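Local coordinates for protein GCN5-related N-acetyltransferase (Anabaena variabilis, PDB 2OZG) that binds coenzyme A and probably transfers acetyl groups to amines, perhaps those of aminoglycosides, as a member of the GNAT acetyltransferase family, at residues W189-T195 against I231-V235; G343-L347 against L371-A377; T144-Q150 against I249-R253. One frame throughout, in Å; residues are numbered along the deposited sequence.

Interaction 1: W189-T195 against I231-V235; sequences WQGLNRT and IRDWV
Arg232 reaches from strand 227-236 to the C-terminal end of helix 186-192 and is gripped there by two backbone carbonyls. Its CB and CG both lie against the methyl CD2 of Leu192, and CD continues along the same methyl while also nearing the carbonyl of that residue, 3.4 Å from Arg232 CD to Leu192 O. The two side chains thus run past each other in opposite directions, Leu192 pointing its methyls at the strand while the arginine heads for the helix end. A bend at chi3 (62°) turns the guanidinium so that NH1 leads. Arg232 NH1 donates twice: to Leu192 O at 2.8 Å and, in an essentially straight bond, to Arg194 O at 2.9 Å. Both oxygens lie near the guanidinium plane, at its edge, whereas the donor sits well above each carbonyl plane. The methyl CG2 of Thr195 lies across the end of the group, 4.0 Å from Arg232 NH2 and as close to NH1. The positive group therefore takes up carbonyls where the helix gives way to loop, an end at which the helix dipole would probably welcome it. At the root of the side chain the strand carries a classic beta bulge: Arg232 and Asp233 both face Ile217 of strand 211-222, so these consecutive residues both turn toward the helix. Asp233, its CG anti to the backbone N (chi1 -169°), brings OD2 to 3.8 Å from Leu192 CD1. The indole of Trp189 approaches the same oxygen through CZ3, with ring and carboxylate planes 64° apart. Asp233 OD2 also pairs with Arg184 in a salt bridge and is hydrogen-bonded to Tyr215 OH, while Arg184 makes a cation-pi contact with the Trp189 ring.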
loop_
_atom_site.group_PDB
_atom_site.type_symbol
_atom_site.label_atom_id
_atom_site.label_comp_id
_atom_site.label_asym_id
_atom_site.label_seq_id
_atom_site.Cartn_x
_atom_site.Cartn_y
_atom_site.Cartn_z
ATOM N N TRP A 189 -28.678 14.043 -17.687
ATOM C CA TRP A 189 -29.294 12.773 -17.971
ATOM C C TRP A 189 -28.460 11.993 -19.001
ATOM O O TRP A 189 -28.332 10.790 -18.897
ATOM C CB TRP A 189 -30.707 12.981 -18.493
ATOM C CG TRP A 189 -31.681 13.356 -17.447
ATOM C CD1 TRP A 189 -32.292 14.552 -17.291
ATOM C CD2 TRP A 189 -32.200 12.499 -16.432
ATOM N NE1 TRP A 189 -33.156 14.504 -16.227
ATOM C CE2 TRP A 189 -33.123 13.251 -15.686
ATOM C CE3 TRP A 189 -31.975 11.163 -16.081
ATOM C CZ2 TRP A 189 -33.848 12.705 -14.631
ATOM C CZ3 TRP A 189 -32.666 10.631 -15.000
ATOM C CH2 TRP A 189 -33.592 11.407 -14.288
ATOM N N GLN A 190 -27.976 12.687 -20.035
ATOM C CA GLN A 190 -27.080 12.096 -21.032
ATOM C C GLN A 190 -25.865 11.436 -20.412
ATOM O O GLN A 190 -25.481 10.315 -20.773
ATOM C CB GLN A 190 -26.575 13.179 -21.981
ATOM C CG GLN A 190 -27.574 13.648 -23.020
ATOM C CD GLN A 190 -27.805 12.678 -24.112
ATOM O OE1 GLN A 190 -27.079 11.699 -24.278
ATOM N NE2 GLN A 190 -28.816 12.960 -24.906
ATOM N N GLY A 191 -25.222 12.156 -19.511
ATOM C CA GLY A 191 -24.038 11.636 -18.844
ATOM C C GLY A 191 -24.351 10.402 -18.069
ATOM O O GLY A 191 -23.570 9.473 -18.081
ATOM N N LEU A 192 -25.512 10.375 -17.416
ATOM C CA LEU A 192 -25.946 9.207 -16.639
ATOM C C LEU A 192 -26.211 7.984 -17.471
ATOM O O LEU A 192 -26.032 6.876 -17.041
ATOM C CB LEU A 192 -27.234 9.516 -15.887
ATOM C CG LEU A 192 -27.102 10.413 -14.655
ATOM C CD1 LEU A 192 -28.463 10.879 -14.200
ATOM C CD2 LEU A 192 -26.368 9.712 -13.540
ATOM N N ASN A 193 -26.694 8.200 -18.670
ATOM C CA ASN A 193 -26.970 7.108 -19.590
ATOM C C ASN A 193 -25.699 6.679 -20.371
ATOM O O ASN A 193 -25.718 5.737 -21.156
ATOM C CB ASN A 193 -28.093 7.575 -20.508
ATOM C CG ASN A 193 -28.709 6.469 -21.274
ATOM O OD1 ASN A 193 -29.207 5.499 -20.714
ATOM N ND2 ASN A 193 -28.688 6.598 -22.581
ATOM N N ARG A 194 -24.579 7.346 -20.133
ATOM C CA ARG A 194 -23.377 7.083 -20.896
ATOM C C ARG A 194 -22.417 6.179 -20.167
ATOM O O ARG A 194 -22.085 6.410 -18.988
ATOM C CB ARG A 194 -22.689 8.410 -21.165
ATOM C CG ARG A 194 -21.414 8.382 -22.022
ATOM C CD ARG A 194 -20.872 9.839 -22.055
ATOM N NE ARG A 194 -21.779 10.762 -22.759
ATOM C CZ ARG A 194 -21.906 12.070 -22.501
ATOM N NH1 ARG A 194 -21.226 12.650 -21.511
ATOM N NH2 ARG A 194 -22.748 12.792 -23.226
ATOM N N THR A 195 -21.962 5.148 -20.862
ATOM C CA THR A 195 -20.980 4.243 -20.307
ATOM C C THR A 195 -19.923 3.870 -21.346
ATOM O O THR A 195 -20.102 4.048 -22.552
ATOM C CB THR A 195 -21.635 2.894 -19.892
ATOM O OG1 THR A 195 -22.309 2.336 -21.020
ATOM C CG2 THR A 195 -22.642 3.090 -18.762
ATOM N N ILE A 231 -23.297 3.105 -7.784
ATOM C CA ILE A 231 -24.607 3.657 -7.979
ATOM C C ILE A 231 -24.445 5.117 -8.425
ATOM O O ILE A 231 -23.964 5.948 -7.670
ATOM C CB ILE A 231 -25.457 3.562 -6.702
ATOM C CG1 ILE A 231 -25.700 2.090 -6.308
ATOM C CG2 ILE A 231 -26.785 4.255 -6.899
ATOM C CD1 ILE A 231 -26.344 1.881 -4.934
ATOM N N ARG A 232 -24.880 5.449 -9.639
ATOM C CA ARG A 232 -24.724 6.836 -10.124
ATOM C C ARG A 232 -25.930 7.699 -9.884
ATOM O O ARG A 232 -25.793 8.909 -9.848
ATOM C CB ARG A 232 -24.330 6.899 -11.582
ATOM C CG ARG A 232 -25.163 6.062 -12.487
ATOM C CD ARG A 232 -24.728 6.127 -13.974
ATOM N NE ARG A 232 -23.381 5.632 -14.223
ATOM C CZ ARG A 232 -22.785 5.702 -15.421
ATOM N NH1 ARG A 232 -23.409 6.247 -16.461
ATOM N NH2 ARG A 232 -21.583 5.241 -15.591
ATOM N N ASP A 233 -27.108 7.113 -9.692
ATOM C CA ASP A 233 -28.280 7.914 -9.382
ATOM C C ASP A 233 -29.259 6.975 -8.699
ATOM O O ASP A 233 -29.265 5.790 -8.959
ATOM C CB ASP A 233 -28.889 8.498 -10.671
ATOM C CG ASP A 233 -29.936 9.555 -10.418
ATOM O OD1 ASP A 233 -29.938 10.158 -9.305
ATOM O OD2 ASP A 233 -30.726 9.820 -11.381
ATOM N N TRP A 234 -30.026 7.506 -7.761
ATOM C CA TRP A 234 -31.023 6.712 -7.084
ATOM C C TRP A 234 -32.097 7.672 -6.610
ATOM O O TRP A 234 -31.814 8.864 -6.398
ATOM C CB TRP A 234 -30.426 5.925 -5.897
ATOM C CG TRP A 234 -29.695 6.848 -4.872
ATOM C CD1 TRP A 234 -28.396 7.169 -4.893
ATOM C CD2 TRP A 234 -30.259 7.540 -3.747
ATOM N NE1 TRP A 234 -28.105 7.992 -3.870
ATOM C CE2 TRP A 234 -29.244 8.265 -3.169
ATOM C CE3 TRP A 234 -31.541 7.660 -3.226
ATOM C CZ2 TRP A 234 -29.444 9.069 -2.067
ATOM C CZ3 TRP A 234 -31.752 8.449 -2.171
ATOM C CH2 TRP A 234 -30.714 9.178 -1.588
ATOM N N VAL A 235 -33.304 7.113 -6.420
ATOM C CA VAL A 235 -34.413 7.800 -5.830
ATOM C C VAL A 235 -35.150 6.856 -4.854
ATOM O O VAL A 235 -35.378 5.685 -5.160
ATOM C CB VAL A 235 -35.391 8.396 -6.894
ATOM C CG1 VAL A 235 -36.757 8.731 -6.292
ATOM C CG2 VAL A 235 -34.778 9.621 -7.559
#

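Interaction 2: G343-L347 against L371-A377; sequences GELQL and LQATETA
Leu345 and Ala373 pack side by side where strand 345-348 meets the short antiparallel strand 371-373, with Leu345 CG 3.8 Å from Ala373 CB. On the same face Leu347 CB rests against Leu371 CB at 4.0 Å, and Ala377, from the first turn of the following helix, closes over the beginning of the strand. The methyl of Ala377 lies along the extended chain of Glu344, nearest to it at CG (3.5 Å from Ala377 CB). Between the strands, Gln346 and Gln372 form a hydrogen-bonded pair: Gln346 N donates to Gln372 O at 2.9 Å and Gln372 N returns the bond to Gln346 O at 3.0 Å. The other face, where Gln372 is exposed to solvent, is looser. There the two glutamine side chains touch lightly, Gln346 OE1 lying 3.8 Å from Gln372 CB, and their amide planes stand nearly perpendicular, 85° apart. Beside the start of the helix a water joins Glu344 OE1 to Thr374 OG1. Thr374 is the N-cap residue of helix 375-385, its OG1 accepting the capping bond from Ala377 N at 3.1 Å. Glu344 OE2 turns elsewhere, to the backbone N of His311 and a salt bridge with Lys380. Within the sterol carrier protein-like domain, strand 345-348 lies between strands 308-315 and 371-373, while Leu378 and Ala381 of helix 375-385 and Leu365 of helix 362-367 cover the leucine face.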
loop_
_atom_site.group_PDB
_atom_site.type_symbol
_atom_site.label_atom_id
_atom_site.label_comp_id
_atom_site.label_asym_id
_atom_site.label_seq_id
_atom_site.Cartn_x
_atom_site.Cartn_y
_atom_site.Cartn_z
ATOM N N GLY A 343 -29.500 48.133 6.227
ATOM C CA GLY A 343 -28.303 47.323 6.071
ATOM C C GLY A 343 -27.732 46.853 7.399
ATOM O O GLY A 343 -26.557 47.067 7.699
ATOM N N GLU A 344 -28.572 46.143 8.142
ATOM C CA GLU A 344 -28.264 45.560 9.422
ATOM C C GLU A 344 -27.415 44.321 9.277
ATOM O O GLU A 344 -26.837 43.879 10.253
ATOM C CB GLU A 344 -29.551 45.210 10.195
ATOM C CG GLU A 344 -30.501 44.227 9.468
ATOM C CD GLU A 344 -31.917 44.011 10.114
ATOM O OE1 GLU A 344 -32.212 44.486 11.242
ATOM O OE2 GLU A 344 -32.737 43.350 9.430
ATOM N N LEU A 345 -27.379 43.736 8.088
ATOM C CA LEU A 345 -26.574 42.545 7.857
ATOM C C LEU A 345 -25.801 42.777 6.598
ATOM O O LEU A 345 -26.392 42.856 5.514
ATOM C CB LEU A 345 -27.434 41.299 7.789
ATOM C CG LEU A 345 -26.701 39.946 7.645
ATOM C CD1 LEU A 345 -27.604 38.809 8.079
ATOM C CD2 LEU A 345 -26.241 39.691 6.228
ATOM N N GLN A 346 -24.480 42.897 6.751
ATOM C CA GLN A 346 -23.583 43.236 5.653
ATOM C C GLN A 346 -22.725 42.092 5.230
ATOM O O GLN A 346 -22.143 41.406 6.061
ATOM C CB GLN A 346 -22.638 44.333 6.110
ATOM C CG GLN A 346 -23.405 45.436 6.856
ATOM C CD GLN A 346 -22.598 45.931 8.069
ATOM O OE1 GLN A 346 -22.850 45.515 9.204
ATOM N NE2 GLN A 346 -21.577 46.739 7.811
ATOM N N LEU A 347 -22.600 41.926 3.921
ATOM C CA LEU A 347 -21.808 40.862 3.392
ATOM C C LEU A 347 -21.491 41.106 1.928
ATOM O O LEU A 347 -22.100 41.910 1.241
ATOM C CB LEU A 347 -22.548 39.518 3.549
ATOM C CG LEU A 347 -24.029 39.435 3.251
ATOM C CD1 LEU A 347 -24.490 40.110 2.031
ATOM C CD2 LEU A 347 -24.466 37.968 3.212
ATOM N N LEU A 371 -19.930 37.590 7.201
ATOM C CA LEU A 371 -20.994 38.547 7.385
ATOM C C LEU A 371 -20.844 39.243 8.741
ATOM O O LEU A 371 -20.182 38.726 9.624
ATOM C CB LEU A 371 -22.382 37.909 7.216
ATOM C CG LEU A 371 -22.965 36.827 8.132
ATOM C CD1 LEU A 371 -23.456 37.446 9.451
ATOM C CD2 LEU A 371 -24.117 36.122 7.488
ATOM N N GLN A 372 -21.378 40.458 8.829
ATOM C CA GLN A 372 -21.483 41.193 10.084
ATOM C C GLN A 372 -22.966 41.506 10.276
ATOM O O GLN A 372 -23.658 41.943 9.328
ATOM C CB GLN A 372 -20.718 42.519 10.009
ATOM C CG GLN A 372 -19.277 42.351 9.629
ATOM C CD GLN A 372 -18.430 43.554 10.069
ATOM O OE1 GLN A 372 -18.943 44.683 10.212
ATOM N NE2 GLN A 372 -17.129 43.304 10.310
ATOM N N ALA A 373 -23.477 41.268 11.466
ATOM C CA ALA A 373 -24.864 41.571 11.757
ATOM C C ALA A 373 -25.114 41.884 13.231
ATOM O O ALA A 373 -24.310 41.558 14.095
ATOM C CB ALA A 373 -25.737 40.408 11.341
ATOM N N THR A 374 -26.247 42.541 13.477
ATOM C CA THR A 374 -26.774 42.770 14.828
ATOM C C THR A 374 -27.372 41.424 15.242
ATOM O O THR A 374 -27.657 40.564 14.386
ATOM C CB THR A 374 -27.872 43.845 14.805
ATOM O OG1 THR A 374 -28.948 43.432 13.942
ATOM C CG2 THR A 374 -27.324 45.166 14.239
ATOM N N GLU A 375 -27.568 41.212 16.528
ATOM C CA GLU A 375 -28.134 39.966 16.985
ATOM C C GLU A 375 -29.543 39.757 16.467
ATOM O O GLU A 375 -29.932 38.649 16.205
ATOM C CB GLU A 375 -28.131 39.890 18.507
ATOM C CG GLU A 375 -26.728 39.733 19.130
ATOM C CD GLU A 375 -26.747 39.210 20.597
ATOM N N THR A 376 -30.307 40.823 16.308
ATOM C CA THR A 376 -31.648 40.698 15.781
ATOM C C THR A 376 -31.608 40.283 14.327
ATOM O O THR A 376 -32.302 39.346 13.912
ATOM C CB THR A 376 -32.415 42.013 15.950
ATOM O OG1 THR A 376 -32.347 42.379 17.328
ATOM C CG2 THR A 376 -33.870 41.801 15.565
ATOM N N ALA A 377 -30.757 40.932 13.552
ATOM C CA ALA A 377 -30.628 40.529 12.170
ATOM C C ALA A 377 -30.092 39.097 12.098
ATOM O O ALA A 377 -30.532 38.333 11.267
ATOM C CB ALA A 377 -29.731 41.450 11.437
HETATM O O HOH W 1 -30.670 45.365 13.308
#

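Interaction 3: T144-Q150 against I249-R253; sequences TDSIQIQ and IANHR. With COA (coenzyme A), chain C.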
loop_
_atom_site.group_PDB
_atom_site.type_symbol
_atom_site.label_atom_id
_atom_site.label_comp_id
_atom_site.label_asym_id
_atom_site.label_seq_id
_atom_site.Cartn_x
_atom_site.Cartn_y
_atom_site.Cartn_z
ATOM N N THR A 144 -20.482 -4.787 0.851
ATOM C CA THR A 144 -21.791 -5.341 0.575
ATOM C C THR A 144 -22.226 -6.304 1.659
ATOM O O THR A 144 -23.380 -6.325 2.031
ATOM C CB THR A 144 -21.816 -6.070 -0.791
ATOM O OG1 THR A 144 -21.101 -5.335 -1.783
ATOM C CG2 THR A 144 -23.216 -6.228 -1.295
ATOM N N ASP A 145 -21.290 -7.084 2.200
ATOM C CA ASP A 145 -21.658 -8.047 3.214
ATOM C C ASP A 145 -21.920 -7.484 4.634
ATOM O O ASP A 145 -22.225 -8.252 5.553
ATOM C CB ASP A 145 -20.655 -9.209 3.226
ATOM C CG ASP A 145 -19.294 -8.799 3.686
ATOM O OD1 ASP A 145 -19.119 -7.622 4.088
ATOM O OD2 ASP A 145 -18.388 -9.683 3.644
ATOM N N SER A 146 -21.777 -6.170 4.816
ATOM C CA SER A 146 -22.062 -5.532 6.079
ATOM C C SER A 146 -23.488 -4.965 6.091
ATOM O O SER A 146 -23.992 -4.587 7.140
ATOM C CB SER A 146 -21.051 -4.417 6.369
ATOM O OG SER A 146 -21.329 -3.267 5.578
ATOM N N ILE A 147 -24.187 -4.991 4.951
ATOM C CA ILE A 147 -25.549 -4.376 4.878
ATOM C C ILE A 147 -26.577 -5.152 5.640
ATOM O O ILE A 147 -27.333 -4.586 6.445
ATOM C CB ILE A 147 -25.992 -4.171 3.446
ATOM C CG1 ILE A 147 -25.039 -3.152 2.803
ATOM C CG2 ILE A 147 -27.427 -3.629 3.423
ATOM C CD1 ILE A 147 -25.135 -3.062 1.270
ATOM N N GLN A 148 -26.607 -6.455 5.385
ATOM C CA GLN A 148 -27.436 -7.358 6.143
ATOM C C GLN A 148 -28.862 -6.847 6.387
ATOM O O GLN A 148 -29.315 -6.742 7.522
ATOM C CB GLN A 148 -26.734 -7.686 7.473
ATOM C CG GLN A 148 -25.333 -8.323 7.316
ATOM C CD GLN A 148 -24.487 -8.244 8.598
ATOM O OE1 GLN A 148 -24.983 -7.844 9.661
ATOM N NE2 GLN A 148 -23.205 -8.638 8.499
ATOM N N ILE A 149 -29.531 -6.475 5.303
ATOM C CA ILE A 149 -30.942 -6.119 5.325
ATOM C C ILE A 149 -31.600 -7.018 4.296
ATOM O O ILE A 149 -31.102 -7.131 3.170
ATOM C CB ILE A 149 -31.218 -4.626 4.997
ATOM C CG1 ILE A 149 -30.733 -3.754 6.162
ATOM C CG2 ILE A 149 -32.755 -4.394 4.730
ATOM C CD1 ILE A 149 -30.646 -2.311 5.882
ATOM N N GLN A 150 -32.646 -7.724 4.731
ATOM C CA GLN A 150 -33.489 -8.514 3.844
ATOM C C GLN A 150 -34.940 -8.152 4.203
ATOM O O GLN A 150 -35.618 -8.884 4.906
ATOM C CB GLN A 150 -33.229 -10.019 3.955
ATOM C CG GLN A 150 -34.152 -10.877 3.014
ATOM C CD GLN A 150 -33.970 -10.633 1.488
ATOM O OE1 GLN A 150 -32.847 -10.551 0.975
ATOM N NE2 GLN A 150 -35.087 -10.571 0.767
ATOM N N ILE A 249 -29.296 -4.260 -2.833
ATOM C CA ILE A 249 -27.871 -4.108 -2.756
ATOM C C ILE A 249 -27.235 -5.194 -1.893
ATOM O O ILE A 249 -26.226 -5.747 -2.291
ATOM C CB ILE A 249 -27.533 -2.737 -2.221
ATOM C CG1 ILE A 249 -28.025 -1.682 -3.206
ATOM C CG2 ILE A 249 -26.065 -2.582 -2.032
ATOM C CD1 ILE A 249 -27.978 -0.276 -2.604
ATOM N N ALA A 250 -27.821 -5.491 -0.727
ATOM C CA ALA A 250 -27.304 -6.560 0.176
ATOM C C ALA A 250 -27.299 -7.861 -0.581
ATOM O O ALA A 250 -26.443 -8.712 -0.369
ATOM C CB ALA A 250 -28.181 -6.721 1.401
ATOM N N ASN A 251 -28.238 -8.008 -1.526
ATOM C CA ASN A 251 -28.302 -9.233 -2.295
ATOM C C ASN A 251 -27.237 -9.390 -3.384
ATOM O O ASN A 251 -27.222 -10.367 -4.079
ATOM C CB ASN A 251 -29.748 -9.516 -2.779
ATOM C CG ASN A 251 -30.603 -10.104 -1.688
ATOM O OD1 ASN A 251 -30.100 -10.791 -0.807
ATOM N ND2 ASN A 251 -31.882 -9.837 -1.730
ATOM N N HIS A 252 -26.343 -8.427 -3.502
ATOM C CA HIS A 252 -25.202 -8.517 -4.422
ATOM C C HIS A 252 -23.907 -8.984 -3.713
ATOM O O HIS A 252 -22.859 -9.101 -4.357
ATOM C CB HIS A 252 -24.890 -7.156 -5.048
ATOM C CG HIS A 252 -25.814 -6.767 -6.158
ATOM N ND1 HIS A 252 -27.083 -6.299 -5.932
ATOM C CD2 HIS A 252 -25.650 -6.784 -7.501
ATOM C CE1 HIS A 252 -27.660 -6.032 -7.094
ATOM N NE2 HIS A 252 -26.810 -6.313 -8.061
ATOM N N ARG A 253 -24.025 -9.357 -2.459
ATOM C CA ARG A 253 -22.879 -9.656 -1.620
ATOM C C ARG A 253 -22.027 -10.806 -2.083
ATOM O O ARG A 253 -20.841 -10.829 -1.823
ATOM C CB ARG A 253 -23.301 -9.884 -0.194
ATOM C CG ARG A 253 -24.004 -11.161 0.087
ATOM C CD ARG A 253 -24.595 -11.123 1.488
ATOM N NE ARG A 253 -25.444 -12.299 1.741
ATOM C CZ ARG A 253 -26.753 -12.402 1.473
ATOM N NH1 ARG A 253 -27.465 -11.399 0.941
ATOM N NH2 ARG A 253 -27.376 -13.541 1.759
HETATM N N1A COA C . -24.215 -15.593 0.760
HETATM C C2A COA C . -24.553 -16.587 1.603
HETATM N N3A COA C . -25.670 -17.324 1.431
HETATM C C4A COA C . -26.490 -17.054 0.386
HETATM C C5A COA C . -26.188 -16.028 -0.505
HETATM C C6A COA C . -25.008 -15.288 -0.290
HETATM N N6A COA C . -24.610 -14.275 -1.091
HETATM N N7A COA C . -27.192 -16.012 -1.413
HETATM C C8A COA C . -28.079 -16.988 -1.093
HETATM N N9A COA C . -27.634 -17.619 0.006
HETATM C C1B COA C . -28.237 -18.761 0.758
HETATM C C2B COA C . -29.381 -18.306 1.662
HETATM O O2B COA C . -28.919 -17.843 2.953
HETATM C C3B COA C . -30.279 -19.536 1.700
HETATM O O3B COA C . -30.083 -20.333 2.876
HETATM P P3B COA C . -31.114 -20.208 4.134
HETATM O O7A COA C . -32.333 -20.993 3.681
HETATM O O8A COA C . -30.310 -20.777 5.299
HETATM O O9A COA C . -31.430 -18.724 4.275
HETATM C C4B COA C . -29.956 -20.337 0.440
HETATM O O4B COA C . -28.764 -19.772 -0.118
HETATM C C5B COA C . -31.094 -20.297 -0.581
HETATM O O5B COA C . -31.252 -18.948 -1.047
HETATM P P1A COA C . -31.896 -18.559 -2.492
HETATM O O1A COA C . -32.273 -19.819 -3.236
HETATM O O2A COA C . -32.975 -17.505 -2.239
HETATM O O3A COA C . -30.637 -17.801 -3.209
HETATM P P2A COA C . -30.776 -16.573 -4.287
HETATM O O4A COA C . -31.933 -16.947 -5.216
HETATM O O5A COA C . -30.884 -15.271 -3.495
HETATM O O6A COA C . -29.316 -16.652 -5.083
HETATM C CBP COA C . -27.049 -15.837 -5.982
HETATM C CCP COA C . -28.479 -15.527 -5.487
HETATM C CDP COA C . -27.130 -17.201 -6.663
HETATM C CEP COA C . -26.218 -16.062 -4.722
HETATM C CAP COA C . -26.570 -14.678 -6.969
HETATM O OAP COA C . -26.654 -15.057 -8.385
HETATM C C9P COA C . -25.221 -13.920 -6.817
HETATM O O9P COA C . -25.063 -12.902 -5.950
HETATM N N8P COA C . -24.139 -14.127 -7.594
HETATM C C7P COA C . -23.763 -15.058 -8.660
HETATM C C6P COA C . -22.516 -15.692 -8.064
HETATM C C5P COA C . -22.831 -17.066 -7.491
HETATM O O5P COA C . -23.792 -17.239 -6.746
HETATM N N4P COA C . -21.997 -18.067 -7.812
HETATM C C3P COA C . -22.089 -19.452 -7.359
HETATM C C2P COA C . -21.002 -20.191 -8.107
HETATM S S1P COA C . -21.417 -20.331 -9.895
#
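Thr144 drives its methyl CG2 into the turn that ends helix 239-250, with Thr144 CG2 coming within 3.2 Å of Ile249 O and 3.4 Å of Arg253 N. CG2 is placed there by standing anti to the backbone N, which leaves OG1 to bond Ile256 O. Next, Asp145 brushes Arg253 CB with its own CB, and its carbonyl takes a hydrogen bond from the side chain of Gln148. Ile147 points back at the helix: its CD1 presses on Ile249 CG2 at 3.5 Å, a tight carbon contact made by side chains crossing at about a right angle, while CG2 rests on Ala250 CB. Ala250 CB also meets Ile149 O at 3.4 Å. Here, as helix 239-250 ends, residues Ala250 to Arg253 make a type I beta turn. Arg253 NH1 folds back over it, donating to Ala250 O and to Asn251 OD1; Arg253 N reaches Ala250 O from the opposite face of its carbonyl plane. The turn borders a coenzyme A hydrogen-bonded by backbone nitrogens of a second subunit, Gly93, Gly95 and Ile98 among them. The Arg253 guanidinium lays one face against the adenine, whose N6A sits above that face, offset toward the rim, and Asn251 O accepts from Arg92 of that subunit. At the end of the loop Gln150 is bent at chi2 (63°), and Asn251 ND2 donates to a lone pair of Gln150 OE1, in its carbonyl plane, at 3.0 Å with the two amides nearly coplanar; Gly93 of the second subunit packs on Gln150.

In the fold
From the N terminus, the chain first passes through the coenzyme A-binding GNAT region and leaves strand 132-143 into the loop that opens interaction 3. Before that contact closes at 249-253, the chain makes helix 186-192 and strand 227-236, so interaction 1 is nested inside it. The two touch directly, Ile231 CD1 lying 3.6 Å from Ile249 CD1, as strand 227-236 is followed by helix 239-250. Together they tie the second GNAT-like region internally and to the loop after strand 132-143. Interaction 2 follows in series in the sterol carrier protein-like domain, closing the mostly helical excursion between strands 345-348 and 371-373 and bringing in the start of helix 375-385; its centre is about 42 Å from that of interaction 1.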